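PDB 6EOA: phosphopantothenoylcysteine decarboxylase from Cryptococcus neoformans, which binds flavin mononucleotide and, as a member of the flavin-containing cysteine decarboxylase family, probably decarboxylates phosphopantothenoylcysteine in coenzyme A biosynthesis. Local coordinates for residues His124-Leu127 with Arg128-Ala131. Residues are numbered along the deposited sequence; the frame is centred on the assembly and turned at random.
Sequences HIEL and RRWA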
loop_
_atom_site.group_PDB
_atom_site.type_symbol
_atom_site.label_atom_id
_atom_site.label_comp_id
_atom_site.label_asym_id
_atom_site.label_seq_id
_atom_site.Cartn_x
_atom_site.Cartn_y
_atom_site.Cartn_z
ATOM N N HIS A 124 -18.828 -1.964 1.260
ATOM C CA HIS A 124 -18.222 -2.092 2.585
ATOM C C HIS A 124 -19.082 -1.415 3.654
ATOM O O HIS A 124 -18.961 -1.721 4.841
ATOM C CB HIS A 124 -16.788 -1.532 2.598
ATOM C CG HIS A 124 -16.700 -0.045 2.438
ATOM N ND1 HIS A 124 -16.352 0.555 1.247
ATOM C CD2 HIS A 124 -16.883 0.961 3.326
ATOM C CE1 HIS A 124 -16.338 1.867 1.404
ATOM N NE2 HIS A 124 -16.660 2.140 2.656
ATOM N N ILE A 125 -19.956 -0.508 3.229
ATOM C CA ILE A 125 -20.926 0.095 4.139
ATOM C C ILE A 125 -22.048 -0.898 4.425
ATOM O O ILE A 125 -22.445 -1.087 5.574
ATOM C CB ILE A 125 -21.521 1.402 3.567
ATOM C CG1 ILE A 125 -20.431 2.466 3.414
ATOM C CG2 ILE A 125 -22.642 1.920 4.459
ATOM C CD1 ILE A 125 -19.674 2.763 4.694
ATOM N N GLU A 126 -22.547 -1.543 3.373
ATOM C CA GLU A 126 -23.591 -2.554 3.518
ATOM C C GLU A 126 -23.136 -3.707 4.411
ATOM O O GLU A 126 -23.912 -4.226 5.215
ATOM C CB GLU A 126 -24.009 -3.095 2.150
ATOM C CG GLU A 126 -24.490 -2.036 1.170
ATOM C CD GLU A 126 -25.751 -1.329 1.635
ATOM O OE1 GLU A 126 -26.849 -1.707 1.172
ATOM O OE2 GLU A 126 -25.645 -0.387 2.452
ATOM N N LEU A 127 -21.874 -4.101 4.265
ATOM C CA LEU A 127 -21.320 -5.202 5.045
ATOM C C LEU A 127 -21.143 -4.816 6.511
ATOM O O LEU A 127 -21.335 -5.642 7.405
ATOM C CB LEU A 127 -19.985 -5.657 4.449
ATOM C CG LEU A 127 -20.080 -6.549 3.210
ATOM C CD1 LEU A 127 -18.737 -6.661 2.519
ATOM C CD2 LEU A 127 -20.599 -7.933 3.592
ATOM N N ARG A 128 -20.778 -3.559 6.754
ATOM C CA ARG A 128 -20.630 -3.058 8.117
ATOM C C ARG A 128 -21.958 -3.078 8.867
ATOM O O ARG A 128 -22.015 -3.451 10.039
ATOM C CB ARG A 128 -20.074 -1.638 8.115
ATOM C CG ARG A 128 -20.177 -0.966 9.471
ATOM C CD ARG A 128 -20.243 0.534 9.338
ATOM N NE ARG A 128 -21.578 1.029 9.029
ATOM C CZ ARG A 128 -21.825 2.267 8.617
ATOM N NH1 ARG A 128 -20.820 3.120 8.457
ATOM N NH2 ARG A 128 -23.070 2.652 8.359
ATOM N N ARG A 129 -23.018 -2.658 8.184
ATOM C CA ARG A 129 -24.358 -2.641 8.764
ATOM C C ARG A 129 -24.826 -4.052 9.095
ATOM O O ARG A 129 -25.363 -4.311 10.173
ATOM C CB ARG A 129 -25.345 -1.974 7.805
ATOM C CG ARG A 129 -25.033 -0.515 7.511
ATOM C CD ARG A 129 -26.012 0.081 6.505
ATOM N NE ARG A 129 -25.794 1.513 6.313
ATOM C CZ ARG A 129 -26.153 2.185 5.223
ATOM N NH1 ARG A 129 -26.742 1.553 4.216
ATOM N NH2 ARG A 129 -25.915 3.488 5.134
ATOM N N TRP A 130 -24.599 -4.954 8.145
ATOM C CA TRP A 130 -25.006 -6.350 8.233
ATOM C C TRP A 130 -24.339 -7.097 9.389
ATOM O O TRP A 130 -25.005 -7.793 10.159
ATOM C CB TRP A 130 -24.686 -7.049 6.903
ATOM C CG TRP A 130 -25.203 -8.451 6.773
ATOM C CD1 TRP A 130 -26.444 -8.829 6.351
ATOM C CD2 TRP A 130 -24.482 -9.663 7.037
ATOM N NE1 TRP A 130 -26.546 -10.200 6.349
ATOM C CE2 TRP A 130 -25.356 -10.735 6.766
ATOM C CE3 TRP A 130 -23.188 -9.945 7.484
ATOM C CZ2 TRP A 130 -24.976 -12.067 6.927
ATOM C CZ3 TRP A 130 -22.812 -11.268 7.644
ATOM C CH2 TRP A 130 -23.702 -12.312 7.364
ATOM N N ALA A 131 -23.022 -6.941 9.500
ATOM C CA ALA A 131 -22.205 -7.733 10.422
ATOM C C ALA A 131 -22.528 -7.521 11.903
ATOM O O ALA A 131 -22.651 -6.388 12.373
ATOM C CB ALA A 131 -20.734 -7.439 10.178
#
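Glu126 OE2 and Arg129 NH1 form a salt bridge of 2.8 Å, an i to i+3 pairing on the last turns of helix 123-130, which leads into strand 133-139 of the parallel flavoprotein sheet. The carboxylate and guanidinium planes stand 75° apart, and OE2 meets NH1 obliquely, as a single contact and not a two-pronged one. Glu126 gets there by bending at chi2 (-63°), while Arg129 carries its charge across to the acid.

Ile125 supplies the floor under that charge. Its CG2 methyl, placed anti to the backbone N, sits over the centre of the Arg129 guanidinium, 3.6 Å from Arg129 CZ. The same methyl also lies over a face of the Arg128 guanidinium, but offset toward the rim, with Arg128 NH2 4.0 Å from Ile125 CG2. Arg128 runs alongside Ile125, bringing its NH1 near the CD1 methyl. One isoleucine thus packs against two cationic groups, and Asn176 of the second subunit packs on both Ile125 and Arg128.

His124 touches a bound FMN and packs against helix 155-162, while Leu127 meets Val68 of strand 63-69 and Trp130 packs on strands 63-69 and 35-41, so the helix lies against the sheet.

Four i to i+4 backbone bonds hold the turns together. Arg128 N to His124 O is the longest at 3.2 Å; Arg129 N reaches Ile125 O at 3.1 Å, and Trp130 N pairs with Glu126 O. Ala131, the first residue to leave helical geometry, still donates its N to Leu127 O at 3.0 Å, and its CB rests 3.4 Å from that same Leu127 O.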